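Local coordinates for galactose-binding lectin (PDB 6VC4), which binds D-galactose-containing carbohydrates as a homotetrameric legume lectin that carries calcium and manganese ions next to its sugar site, at residues F69-K74 against V120-Y125; D83-F88 against H218-W223; G104-S109 against S207-L212. All blocks are in the same frame, centred on the assembly; numbering follows the deposited sequence.

Contact 1: F69-K74 against V120-Y125; sequences FSFEMK and VEFDTY. With MN (manganese (II) ion), chain F; CA (calcium ion), chain G; QWG ((2R,3R,4S,5R,6S)-2-(hydroxymethyl)-6-{[(2S,3R,4S,5S,6S)-3,4,5-trihydroxy-6-({[(1-{[(2R,3S,4S,5R,6S)-3,4,5-trihydroxy-6-methoxytetrahydro-2H-pyran-2-yl]methyl}-1H-1,2,3-triazol-4-yl)methyl]sulfanyl}methyl)tetrahydro-2H-pyran-2-yl]sulfanyl}tetrahydro-2H-pyran-3,4,5-triol (non-preferred name)), chain E.
Phe71 and Phe122 meet between two strands that run roughly the same way, at 26° and with axes 10.6 Å apart at their closest. That spacing is too wide for backbone pairing: strand 64-74 and strand 117-123 belong to different sheets, and side chains bridge the gap. The ring of Phe122 is the hub. Phe71 turns its edge toward one face of Phe122 in an edge-to-face pair, centroids 4.8 Å apart and planes at 53°, with CE2 standing over the ring centre. Phe69 arrives from the opposite direction and touches the far end of the same ring, its CZ lying 4.0 Å from CE2 of Phe122. Met73 completes the row. Its chain bends at the last torsion (chi3 -78°), which brings CE to 3.6 Å from CG2 of Thr124, the two methyls meeting tip to tip. The hydroxyl of Thr124 is engaged elsewhere, with Gln216 and the carbonyl of Pro81.

Glu121 and Asp123, flanking Phe122, turn the other way, to the metals. Glu121 OE2 binds manganese at 2.3 Å, and Asp123 bridges both ions, with OD2 on manganese and calcium and OD1 on calcium alone. OD1 also accepts a hydrogen bond from the backbone N of Tyr125, 3.2 Å away and above the carboxylate plane; this Asx turn probably helps to place the carbonyl O of Tyr125 on calcium at 2.2 Å. Asn127, Asp132 and His137 supply the remaining protein ligands. One face of the Tyr125 ring meets the C3-C4-C5-C6 side of the QWG galactose, with C5 3.6 Å above its centre, consistent with CH-pi contact. A hydrophobic layer between two sheets, backed by a calcium-manganese pair beside the sugar, is characteristic of the legume lectin sandwich.

Contact 2: D83-F88 against H218-W223; sequences DGIIFF and HLIRSW. With QWG ((2R,3R,4S,5R,6S)-2-(hydroxymethyl)-6-{[(2S,3R,4S,5S,6S)-3,4,5-trihydroxy-6-({[(1-{[(2R,3S,4S,5R,6S)-3,4,5-trihydroxy-6-methoxytetrahydro-2H-pyran-2-yl]methyl}-1H-1,2,3-triazol-4-yl)methyl]sulfanyl}methyl)tetrahydro-2H-pyran-2-yl]sulfanyl}tetrahydro-2H-pyran-3,4,5-triol (non-preferred name)), chain E.
His218 and Gly84 make the polar link of this contact: the backbone N of Gly84 donates to NE2 of His218 at 3.2 Å. The bond is bent, 141° at the hydrogen, and its donor is tilted out of the imidazole plane. The other ring nitrogen, ND1, is hydrogen-bonded to Thr35 OG1, and these two bonds together fix the rotation of the ring. Ile85 runs alongside the imidazole, pointing the other way, CG1 resting 3.8 Å from CD2 of His218, and its CD1 goes on to meet CD1 of Ile220 at 4.1 Å. Farther along, the side chains of Phe87 and Trp223 are nearly perpendicular. With CG of Phe87 opposite its backbone N (chi1 164°), the ring swings across the gap and presents CE1 to CZ2 of Trp223, 3.9 Å away and near the plane of the phenyl ring. The indole NE1 is hydrogen-bonded to Thr67 OG1.

Asp83, which follows a cis peptide bond, directs its carboxylate at the sugar. OD1 accepts from QWG O4 at 2.7 Å and OD2 from QWG O3 at 2.6 Å, so one group grips two neighbouring galactose hydroxyls. Gly84, the next residue, is thus tied to the opposite sheet directly behind the sugar-binding carboxylate.

Strand 84-91 lies between 117-123 and 201-209 in the seven-stranded sheet, while 217-229 pairs with 64-74 and 2-8 in the other; the segment axes, 8.0 Å apart at 40°, face each other through the sandwich interior, where Phe206 packs against both Phe87 and Trp223.

Contact 3: G104-S109 against S207-L212; sequences GTLGVS and SASGSL. With QWG ((2R,3R,4S,5R,6S)-2-(hydroxymethyl)-6-{[(2S,3R,4S,5S,6S)-3,4,5-trihydroxy-6-({[(1-{[(2R,3S,4S,5R,6S)-3,4,5-trihydroxy-6-methoxytetrahydro-2H-pyran-2-yl]methyl}-1H-1,2,3-triazol-4-yl)methyl]sulfanyl}methyl)tetrahydro-2H-pyran-2-yl]sulfanyl}tetrahydro-2H-pyran-3,4,5-triol (non-preferred name)), chain E.
Ser207 lies against the turn at Leu106 and Gly107, its OG meeting the carbonyl O of Leu106. Set opposite its own backbone N (chi1 178°), this hydroxyl donates to Leu106 O at 2.7 Å from Ser207 OG, arriving in the carbonyl plane on a lone pair with a C=O...O angle of 139°. OG also lies 3.5 Å from CA of Gly107, whose lack of a side chain permits so close an approach, while CB of Ser207 rests 3.9 Å from CG1 of Val108. Two residues on, Ser209 faces the same turn. Its OG sits 3.0 Å from CA of Leu106 and is hydrogen-bonded to the carbonyl of Gly103.

Here the end of strand 201-209, in the seven-stranded sheet of the legume lectin fold, meets a loop that helps to form the galactose site. Leu106 and Gly107 both have positive phi, and Val108 N returns a hydrogen bond to Thr105 O at 3.1 Å, closing a type I' beta turn over Thr105-Val108. The side chain of Leu106 meanwhile packs against Glu121, a manganese ligand.

At the ligand end, the first residue of 104-109 and Ser211, past the end of the strand, approach QWG. Gly104 N lies 3.0 Å from QWG O3, and Ser211 OG lies 2.7 Å from QWG O4, with Gly214 N as a further hydrogen-bonding partner of that hydroxyl.

From the N terminus, strand 64-74 comes first and its contact with 120-125 closes the 45-residue loop of contact 1. Strand 84-91 begins inside that loop, but its partner 218-223 lies near the C-terminal end, so contacts 1 and 2 cross. Segment 104-109 also lies within the first loop, making contact 3 cross contact 1 while remaining nested inside contact 2. Contacts 1 and 2 each join the two sheets, and are knit together by a probable hydrogen bond from Phe122 N to Ile85 O, 2.8 Å. Contact 3 fastens a loop to the seven-stranded sheet, and a probable hydrogen bond from Asp83 N to Ser209 O, 3.0 Å, ties it to contact 2. All three reach QWG.

Contact 1: F69-K74 against V120-Y125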
loop_
_atom_site.group_PDB
_atom_site.type_symbol
_atom_site.label_atom_id
_atom_site.label_comp_id
_atom_site.label_asym_id
_atom_site.label_seq_id
_atom_site.Cartn_x
_atom_site.Cartn_y
_atom_site.Cartn_z
ATOM N N PHE A 69 9.566 -9.722 -8.483
ATOM C CA PHE A 69 8.985 -10.034 -9.812
ATOM C C PHE A 69 8.984 -11.548 -10.032
ATOM O O PHE A 69 9.704 -12.263 -9.367
ATOM C CB PHE A 69 9.692 -9.295 -10.953
ATOM C CG PHE A 69 11.183 -9.472 -11.009
ATOM C CD1 PHE A 69 11.754 -10.511 -11.705
ATOM C CD2 PHE A 69 12.018 -8.591 -10.353
ATOM C CE1 PHE A 69 13.122 -10.667 -11.745
ATOM C CE2 PHE A 69 13.385 -8.749 -10.392
ATOM C CZ PHE A 69 13.935 -9.785 -11.090
ATOM N N SER A 70 8.114 -11.970 -10.933
ATOM C CA SER A 70 8.023 -13.385 -11.339
ATOM C C SER A 70 8.141 -13.470 -12.861
ATOM O O SER A 70 7.565 -12.653 -13.562
ATOM C CB SER A 70 6.799 -14.057 -10.815
ATOM O OG SER A 70 5.655 -13.588 -11.472
ATOM N N PHE A 71 8.903 -14.440 -13.307
ATOM C CA PHE A 71 9.112 -14.666 -14.745
ATOM C C PHE A 71 9.049 -16.163 -15.062
ATOM O O PHE A 71 8.991 -16.981 -14.170
ATOM C CB PHE A 71 10.430 -14.043 -15.196
ATOM C CG PHE A 71 11.666 -14.747 -14.716
ATOM C CD1 PHE A 71 12.077 -15.917 -15.311
ATOM C CD2 PHE A 71 12.420 -14.229 -13.684
ATOM C CE1 PHE A 71 13.206 -16.573 -14.870
ATOM C CE2 PHE A 71 13.557 -14.880 -13.250
ATOM C CZ PHE A 71 13.943 -16.048 -13.842
ATOM N N GLU A 72 9.014 -16.455 -16.354
ATOM C CA GLU A 72 9.013 -17.840 -16.857
ATOM C C GLU A 72 9.731 -17.921 -18.209
ATOM O O GLU A 72 9.517 -17.094 -19.061
ATOM C CB GLU A 72 7.588 -18.359 -16.964
ATOM C CG GLU A 72 7.514 -19.757 -17.502
ATOM C CD GLU A 72 6.114 -20.092 -17.956
ATOM O OE1 GLU A 72 5.172 -19.567 -17.358
ATOM O OE2 GLU A 72 5.999 -20.835 -18.924
ATOM N N MET A 73 10.574 -18.920 -18.327
ATOM C CA MET A 73 11.270 -19.238 -19.575
ATOM C C MET A 73 10.834 -20.625 -20.007
ATOM O O MET A 73 10.837 -21.555 -19.193
ATOM C CB MET A 73 12.789 -19.092 -19.469
ATOM C CG MET A 73 13.212 -17.627 -19.474
ATOM S SD MET A 73 14.985 -17.310 -19.394
ATOM C CE MET A 73 15.322 -17.585 -17.651
ATOM N N LYS A 74 10.394 -20.749 -21.269
ATOM C CA LYS A 74 9.908 -22.015 -21.810
ATOM C C LYS A 74 10.596 -22.349 -23.134
ATOM O O LYS A 74 10.749 -21.484 -23.996
ATOM C CB LYS A 74 8.390 -21.960 -21.992
ATOM C CG LYS A 74 7.744 -23.321 -22.154
ATOM C CD LYS A 74 6.270 -23.210 -21.877
ATOM C CE LYS A 74 5.488 -24.510 -21.961
ATOM N NZ LYS A 74 5.497 -25.202 -23.289
ATOM N N VAL A 120 20.633 -7.600 -13.013
ATOM C CA VAL A 120 20.555 -8.949 -12.466
ATOM C C VAL A 120 20.086 -9.850 -13.628
ATOM O O VAL A 120 18.924 -9.792 -14.037
ATOM C CB VAL A 120 19.658 -9.099 -11.197
ATOM C CG1 VAL A 120 19.702 -10.531 -10.667
ATOM C CG2 VAL A 120 20.049 -8.110 -10.112
ATOM N N GLU A 121 21.012 -10.642 -14.178
ATOM C CA GLU A 121 20.714 -11.508 -15.316
ATOM C C GLU A 121 20.438 -12.953 -14.880
ATOM O O GLU A 121 21.035 -13.465 -13.921
ATOM C CB GLU A 121 21.854 -11.477 -16.346
ATOM C CG GLU A 121 23.188 -11.876 -15.735
ATOM C CD GLU A 121 24.223 -12.329 -16.735
ATOM O OE1 GLU A 121 24.665 -11.480 -17.535
ATOM O OE2 GLU A 121 24.656 -13.500 -16.660
ATOM N N PHE A 122 19.501 -13.570 -15.600
ATOM C CA PHE A 122 19.040 -14.958 -15.493
ATOM C C PHE A 122 19.427 -15.595 -16.842
ATOM O O PHE A 122 18.632 -15.673 -17.770
ATOM C CB PHE A 122 17.525 -14.977 -15.181
ATOM C CG PHE A 122 17.218 -14.216 -13.915
ATOM C CD1 PHE A 122 17.267 -14.847 -12.677
ATOM C CD2 PHE A 122 16.944 -12.850 -13.951
ATOM C CE1 PHE A 122 17.032 -14.126 -11.497
ATOM C CE2 PHE A 122 16.722 -12.131 -12.764
ATOM C CZ PHE A 122 16.782 -12.773 -11.551
ATOM N N ASP A 123 20.708 -15.924 -16.954
ATOM C CA ASP A 123 21.393 -16.350 -18.157
ATOM C C ASP A 123 21.343 -17.859 -18.432
ATOM O O ASP A 123 21.928 -18.640 -17.688
ATOM C CB ASP A 123 22.844 -15.889 -18.046
ATOM C CG ASP A 123 23.571 -15.908 -19.368
ATOM O OD1 ASP A 123 23.018 -16.454 -20.339
ATOM O OD2 ASP A 123 24.642 -15.307 -19.454
ATOM N N THR A 124 20.743 -18.243 -19.600
ATOM C CA THR A 124 20.533 -19.649 -19.973
ATOM C C THR A 124 21.434 -20.174 -21.107
ATOM O O THR A 124 21.167 -21.255 -21.641
ATOM C CB THR A 124 19.059 -19.865 -20.333
ATOM O OG1 THR A 124 18.783 -19.343 -21.634
ATOM C CG2 THR A 124 18.115 -19.254 -19.296
ATOM N N TYR A 125 22.526 -19.466 -21.426
ATOM C CA TYR A 125 23.450 -19.891 -22.500
ATOM C C TYR A 125 24.841 -19.359 -22.191
ATOM O O TYR A 125 25.003 -18.167 -21.934
ATOM C CB TYR A 125 22.982 -19.450 -23.912
ATOM C CG TYR A 125 23.929 -19.935 -24.995
ATOM C CD1 TYR A 125 23.783 -21.198 -25.556
ATOM C CD2 TYR A 125 25.051 -19.192 -25.349
ATOM C CE1 TYR A 125 24.716 -21.698 -26.465
ATOM C CE2 TYR A 125 26.022 -19.708 -26.198
ATOM C CZ TYR A 125 25.834 -20.948 -26.785
ATOM O OH TYR A 125 26.743 -21.432 -27.692
HETATM MN MN MN F . 26.041 -14.686 -17.997
HETATM CA CA CA G . 24.967 -15.927 -21.834
HETATM C C4 QWG E . 23.164 -18.152 -28.248
HETATM C C3 QWG E . 24.322 -17.157 -28.277
HETATM C C5 QWG E . 23.501 -19.348 -29.139
HETATM C C1 QWG E . 24.874 -18.047 -30.589
HETATM C C2 QWG E . 24.699 -16.802 -29.711
HETATM C C6 QWG E . 22.407 -20.391 -29.202
HETATM C C10 QWG E . 27.748 -20.099 -35.071
HETATM C C9 QWG E . 26.242 -20.176 -35.265
HETATM C C11 QWG E . 28.123 -19.899 -33.597
HETATM C C7 QWG E . 25.889 -18.971 -33.159
HETATM C C8 QWG E . 25.603 -18.940 -34.663
HETATM O O5 QWG E . 23.739 -18.899 -30.483
HETATM O O2 QWG E . 25.879 -16.007 -29.739
HETATM O O3 QWG E . 23.971 -15.971 -27.580
HETATM O O4 QWG E . 21.948 -17.525 -28.662
HETATM O O6 QWG E . 22.886 -21.679 -29.582
HETATM O O11 QWG E . 27.294 -18.918 -32.932
HETATM O O8 QWG E . 24.209 -18.885 -34.945
HETATM O O9 QWG E . 25.925 -20.259 -36.653
HETATM O O10 QWG E . 28.341 -21.288 -35.596
HETATM S S1 QWG E . 25.105 -17.569 -32.317
HETATM O O HOH W 1 26.199 -12.591 -19.361
HETATM O O HOH W 2 27.680 -14.079 -16.606
HETATM O O HOH W 3 23.042 -15.877 -22.966
HETATM O O HOH W 4 25.404 -13.498 -21.939
#

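Contact 2: D83-F88 against H218-W223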
loop_
_atom_site.group_PDB
_atom_site.type_symbol
_atom_site.label_atom_id
_atom_site.label_comp_id
_atom_site.label_asym_id
_atom_site.label_seq_id
_atom_site.Cartn_x
_atom_site.Cartn_y
_atom_site.Cartn_z
ATOM N N ASP A 83 18.196 -16.518 -24.890
ATOM C CA ASP A 83 19.458 -16.359 -24.139
ATOM C C ASP A 83 19.318 -16.034 -22.647
ATOM O O ASP A 83 20.294 -16.174 -21.910
ATOM C CB ASP A 83 20.281 -15.277 -24.803
ATOM C CG ASP A 83 21.065 -15.850 -25.938
ATOM O OD1 ASP A 83 20.526 -15.871 -27.099
ATOM O OD2 ASP A 83 22.204 -16.290 -25.694
ATOM N N GLY A 84 18.142 -15.533 -22.285
ATOM C CA GLY A 84 17.825 -15.185 -20.902
ATOM C C GLY A 84 17.162 -13.837 -20.742
ATOM O O GLY A 84 16.875 -13.176 -21.726
ATOM N N ILE A 85 16.948 -13.491 -19.486
ATOM C CA ILE A 85 16.277 -12.242 -19.048
ATOM C C ILE A 85 17.238 -11.474 -18.135
ATOM O O ILE A 85 17.922 -12.105 -17.365
ATOM C CB ILE A 85 14.978 -12.587 -18.289
ATOM C CG1 ILE A 85 14.021 -13.440 -19.113
ATOM C CG2 ILE A 85 14.288 -11.359 -17.756
ATOM C CD1 ILE A 85 12.742 -13.756 -18.414
ATOM N N ILE A 86 17.252 -10.150 -18.263
ATOM C CA ILE A 86 17.989 -9.255 -17.343
ATOM C C ILE A 86 17.034 -8.197 -16.766
ATOM O O ILE A 86 16.280 -7.594 -17.503
ATOM C CB ILE A 86 19.265 -8.635 -17.947
ATOM C CG1 ILE A 86 20.063 -7.896 -16.869
ATOM C CG2 ILE A 86 18.969 -7.769 -19.154
ATOM C CD1 ILE A 86 21.371 -7.341 -17.315
ATOM N N PHE A 87 17.056 -8.091 -15.451
ATOM C CA PHE A 87 16.361 -7.024 -14.709
ATOM C C PHE A 87 17.396 -5.928 -14.638
ATOM O O PHE A 87 18.466 -6.155 -14.066
ATOM C CB PHE A 87 15.864 -7.483 -13.326
ATOM C CG PHE A 87 15.501 -6.335 -12.406
ATOM C CD1 PHE A 87 14.399 -5.531 -12.673
ATOM C CD2 PHE A 87 16.299 -6.024 -11.301
ATOM C CE1 PHE A 87 14.074 -4.455 -11.824
ATOM C CE2 PHE A 87 15.981 -4.937 -10.470
ATOM C CZ PHE A 87 14.868 -4.167 -10.736
ATOM N N PHE A 88 17.123 -4.772 -15.248
ATOM C CA PHE A 88 18.185 -3.762 -15.335
ATOM C C PHE A 88 17.731 -2.361 -14.950
ATOM O O PHE A 88 16.544 -2.080 -14.803
ATOM C CB PHE A 88 18.808 -3.751 -16.760
ATOM C CG PHE A 88 17.961 -3.137 -17.881
ATOM C CD1 PHE A 88 16.835 -3.792 -18.367
ATOM C CD2 PHE A 88 18.295 -1.910 -18.430
ATOM C CE1 PHE A 88 16.053 -3.222 -19.377
ATOM C CE2 PHE A 88 17.543 -1.360 -19.487
ATOM C CZ PHE A 88 16.431 -2.024 -19.954
ATOM N N HIS A 218 10.294 -15.925 -23.327
ATOM C CA HIS A 218 10.704 -15.128 -22.138
ATOM C C HIS A 218 9.469 -14.358 -21.656
ATOM O O HIS A 218 9.031 -13.493 -22.368
ATOM C CB HIS A 218 11.847 -14.173 -22.483
ATOM C CG HIS A 218 13.099 -14.784 -23.007
ATOM N ND1 HIS A 218 13.386 -14.851 -24.324
ATOM C CD2 HIS A 218 14.186 -15.272 -22.390
ATOM C CE1 HIS A 218 14.567 -15.372 -24.495
ATOM N NE2 HIS A 218 15.073 -15.610 -23.347
ATOM N N LEU A 219 8.983 -14.640 -20.459
ATOM C CA LEU A 219 7.732 -14.023 -19.955
ATOM C C LEU A 219 7.948 -13.294 -18.632
ATOM O O LEU A 219 8.576 -13.853 -17.797
ATOM C CB LEU A 219 6.694 -15.121 -19.703
ATOM C CG LEU A 219 6.158 -15.861 -20.920
ATOM C CD1 LEU A 219 5.236 -16.980 -20.487
ATOM C CD2 LEU A 219 5.439 -14.900 -21.837
ATOM N N ILE A 220 7.415 -12.086 -18.515
ATOM C CA ILE A 220 7.356 -11.351 -17.228
ATOM C C ILE A 220 5.898 -11.467 -16.777
ATOM O O ILE A 220 5.023 -11.089 -17.539
ATOM C CB ILE A 220 7.830 -9.892 -17.345
ATOM C CG1 ILE A 220 9.230 -9.780 -17.946
ATOM C CG2 ILE A 220 7.722 -9.205 -15.998
ATOM C CD1 ILE A 220 10.249 -10.676 -17.334
ATOM N N ARG A 221 5.682 -12.029 -15.595
ATOM C CA ARG A 221 4.318 -12.302 -15.087
ATOM C C ARG A 221 3.838 -11.238 -14.105
ATOM O O ARG A 221 2.688 -10.912 -14.149
ATOM C CB ARG A 221 4.305 -13.704 -14.495
ATOM C CG ARG A 221 4.640 -14.752 -15.536
ATOM C CD ARG A 221 5.015 -16.090 -14.978
ATOM N NE ARG A 221 4.004 -16.473 -14.033
ATOM C CZ ARG A 221 2.886 -17.055 -14.382
ATOM N NH1 ARG A 221 2.664 -17.318 -15.657
ATOM N NH2 ARG A 221 2.001 -17.371 -13.468
ATOM N N SER A 222 4.725 -10.728 -13.268
ATOM C CA SER A 222 4.338 -9.711 -12.265
ATOM C C SER A 222 5.558 -8.897 -11.817
ATOM O O SER A 222 6.651 -9.350 -11.996
ATOM C CB SER A 222 3.648 -10.340 -11.107
ATOM O OG SER A 222 4.493 -11.263 -10.472
ATOM N N TRP A 223 5.304 -7.733 -11.234
ATOM C CA TRP A 223 6.370 -6.807 -10.798
ATOM C C TRP A 223 5.851 -5.834 -9.740
ATOM O O TRP A 223 4.895 -5.134 -10.006
ATOM C CB TRP A 223 6.922 -6.038 -11.997
ATOM C CG TRP A 223 8.165 -5.254 -11.726
ATOM C CD1 TRP A 223 9.050 -5.417 -10.702
ATOM C CD2 TRP A 223 8.691 -4.193 -12.534
ATOM N NE1 TRP A 223 10.074 -4.522 -10.808
ATOM C CE2 TRP A 223 9.890 -3.762 -11.923
ATOM C CE3 TRP A 223 8.266 -3.558 -13.702
ATOM C CZ2 TRP A 223 10.656 -2.731 -12.459
ATOM C CZ3 TRP A 223 9.027 -2.538 -14.222
ATOM C CH2 TRP A 223 10.198 -2.129 -13.601
HETATM C C4 QWG E . 23.164 -18.152 -28.248
HETATM C C3 QWG E . 24.322 -17.157 -28.277
HETATM C C5 QWG E . 23.501 -19.348 -29.139
HETATM C C1 QWG E . 24.874 -18.047 -30.589
HETATM C C2 QWG E . 24.699 -16.802 -29.711
HETATM C C6 QWG E . 22.407 -20.391 -29.202
HETATM C C10 QWG E . 27.748 -20.099 -35.071
HETATM C C9 QWG E . 26.242 -20.176 -35.265
HETATM C C11 QWG E . 28.123 -19.899 -33.597
HETATM C C7 QWG E . 25.889 -18.971 -33.159
HETATM C C8 QWG E . 25.603 -18.940 -34.663
HETATM O O5 QWG E . 23.739 -18.899 -30.483
HETATM O O2 QWG E . 25.879 -16.007 -29.739
HETATM O O3 QWG E . 23.971 -15.971 -27.580
HETATM O O4 QWG E . 21.948 -17.525 -28.662
HETATM O O6 QWG E . 22.886 -21.679 -29.582
HETATM O O11 QWG E . 27.294 -18.918 -32.932
HETATM O O8 QWG E . 24.209 -18.885 -34.945
HETATM O O9 QWG E . 25.925 -20.259 -36.653
HETATM O O10 QWG E . 28.341 -21.288 -35.596
HETATM S S1 QWG E . 25.105 -17.569 -32.317
#

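Contact 3: G104-S109 against S207-L212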
loop_
_atom_site.group_PDB
_atom_site.type_symbol
_atom_site.label_atom_id
_atom_site.label_comp_id
_atom_site.label_asym_id
_atom_site.label_seq_id
_atom_site.Cartn_x
_atom_site.Cartn_y
_atom_site.Cartn_z
ATOM N N GLY A 104 23.779 -13.141 -26.566
ATOM C CA GLY A 104 24.456 -12.998 -25.275
ATOM C C GLY A 104 24.495 -11.594 -24.696
ATOM O O GLY A 104 24.876 -11.416 -23.533
ATOM N N THR A 105 24.185 -10.577 -25.529
ATOM C CA THR A 105 24.170 -9.159 -25.137
ATOM C C THR A 105 22.975 -8.865 -24.231
ATOM O O THR A 105 22.924 -7.795 -23.624
ATOM C CB THR A 105 24.157 -8.220 -26.394
ATOM O OG1 THR A 105 22.846 -8.177 -27.006
ATOM C CG2 THR A 105 25.241 -8.570 -27.404
ATOM N N LEU A 106 21.964 -9.774 -24.246
ATOM C CA LEU A 106 20.705 -9.747 -23.481
ATOM C C LEU A 106 19.894 -8.459 -23.746
ATOM O O LEU A 106 18.999 -8.107 -22.959
ATOM C CB LEU A 106 20.958 -9.950 -21.967
ATOM C CG LEU A 106 21.654 -11.247 -21.542
ATOM C CD1 LEU A 106 21.983 -11.205 -20.018
ATOM C CD2 LEU A 106 20.818 -12.502 -21.899
ATOM N N GLY A 107 20.197 -7.800 -24.865
ATOM C CA GLY A 107 19.534 -6.567 -25.281
ATOM C C GLY A 107 19.943 -5.301 -24.554
ATOM O O GLY A 107 19.316 -4.263 -24.742
ATOM N N VAL A 108 21.031 -5.336 -23.772
ATOM C CA VAL A 108 21.457 -4.162 -23.007
ATOM C C VAL A 108 22.890 -3.723 -23.347
ATOM O O VAL A 108 23.329 -2.658 -22.893
ATOM C CB VAL A 108 21.314 -4.405 -21.464
ATOM C CG1 VAL A 108 19.852 -4.528 -21.064
ATOM C CG2 VAL A 108 22.113 -5.632 -21.002
ATOM N N SER A 109 23.638 -4.558 -24.090
ATOM C CA SER A 109 25.023 -4.209 -24.395
ATOM C C SER A 109 25.351 -4.275 -25.894
ATOM O O SER A 109 24.541 -4.762 -26.687
ATOM C CB SER A 109 25.957 -5.120 -23.621
ATOM O OG SER A 109 25.980 -6.430 -24.162
ATOM N N SER A 207 14.794 -6.936 -19.911
ATOM C CA SER A 207 15.228 -7.132 -21.303
ATOM C C SER A 207 15.513 -8.620 -21.537
ATOM O O SER A 207 15.973 -9.281 -20.657
ATOM C CB SER A 207 16.437 -6.286 -21.609
ATOM O OG SER A 207 16.897 -6.480 -22.918
ATOM N N ALA A 208 15.216 -9.083 -22.734
ATOM C CA ALA A 208 15.537 -10.446 -23.152
ATOM C C ALA A 208 15.915 -10.442 -24.620
ATOM O O ALA A 208 15.525 -9.538 -25.369
ATOM C CB ALA A 208 14.371 -11.387 -22.896
ATOM N N SER A 209 16.663 -11.456 -25.039
ATOM C CA SER A 209 17.108 -11.556 -26.423
ATOM C C SER A 209 17.324 -13.001 -26.838
ATOM O O SER A 209 17.316 -13.922 -26.019
ATOM C CB SER A 209 18.387 -10.745 -26.626
ATOM O OG SER A 209 19.452 -11.222 -25.823
ATOM N N GLY A 210 17.433 -13.177 -28.131
ATOM C CA GLY A 210 17.730 -14.450 -28.758
ATOM C C GLY A 210 18.619 -14.199 -29.953
ATOM O O GLY A 210 18.891 -13.045 -30.290
ATOM N N SER A 211 19.086 -15.268 -30.587
ATOM C CA SER A 211 19.907 -15.203 -31.794
ATOM C C SER A 211 19.175 -15.930 -32.977
ATOM O O SER A 211 17.956 -16.075 -32.932
ATOM C CB SER A 211 21.274 -15.813 -31.519
ATOM O OG SER A 211 21.101 -17.171 -31.156
ATOM N N LEU A 212 19.904 -16.393 -34.000
ATOM C CA LEU A 212 19.305 -17.154 -35.101
ATOM C C LEU A 212 18.874 -18.527 -34.576
ATOM O O LEU A 212 17.701 -18.888 -34.716
ATOM C CB LEU A 212 20.279 -17.282 -36.302
ATOM C CG LEU A 212 19.661 -17.877 -37.614
ATOM C CD1 LEU A 212 20.207 -17.163 -38.869
ATOM C CD2 LEU A 212 19.981 -19.349 -37.739
HETATM C C4 QWG E . 23.164 -18.152 -28.248
HETATM C C3 QWG E . 24.322 -17.157 -28.277
HETATM C C5 QWG E . 23.501 -19.348 -29.139
HETATM C C1 QWG E . 24.874 -18.047 -30.589
HETATM C C2 QWG E . 24.699 -16.802 -29.711
HETATM C C6 QWG E . 22.407 -20.391 -29.202
HETATM C C10 QWG E . 27.748 -20.099 -35.071
HETATM C C9 QWG E . 26.242 -20.176 -35.265
HETATM C C11 QWG E . 28.123 -19.899 -33.597
HETATM C C7 QWG E . 25.889 -18.971 -33.159
HETATM C C8 QWG E . 25.603 -18.940 -34.663
HETATM O O5 QWG E . 23.739 -18.899 -30.483
HETATM O O2 QWG E . 25.879 -16.007 -29.739
HETATM O O3 QWG E . 23.971 -15.971 -27.580
HETATM O O4 QWG E . 21.948 -17.525 -28.662
HETATM O O6 QWG E . 22.886 -21.679 -29.582
HETATM O O11 QWG E . 27.294 -18.918 -32.932
HETATM O O8 QWG E . 24.209 -18.885 -34.945
HETATM O O9 QWG E . 25.925 -20.259 -36.653
HETATM O O10 QWG E . 28.341 -21.288 -35.596
HETATM S S1 QWG E . 25.105 -17.569 -32.317
#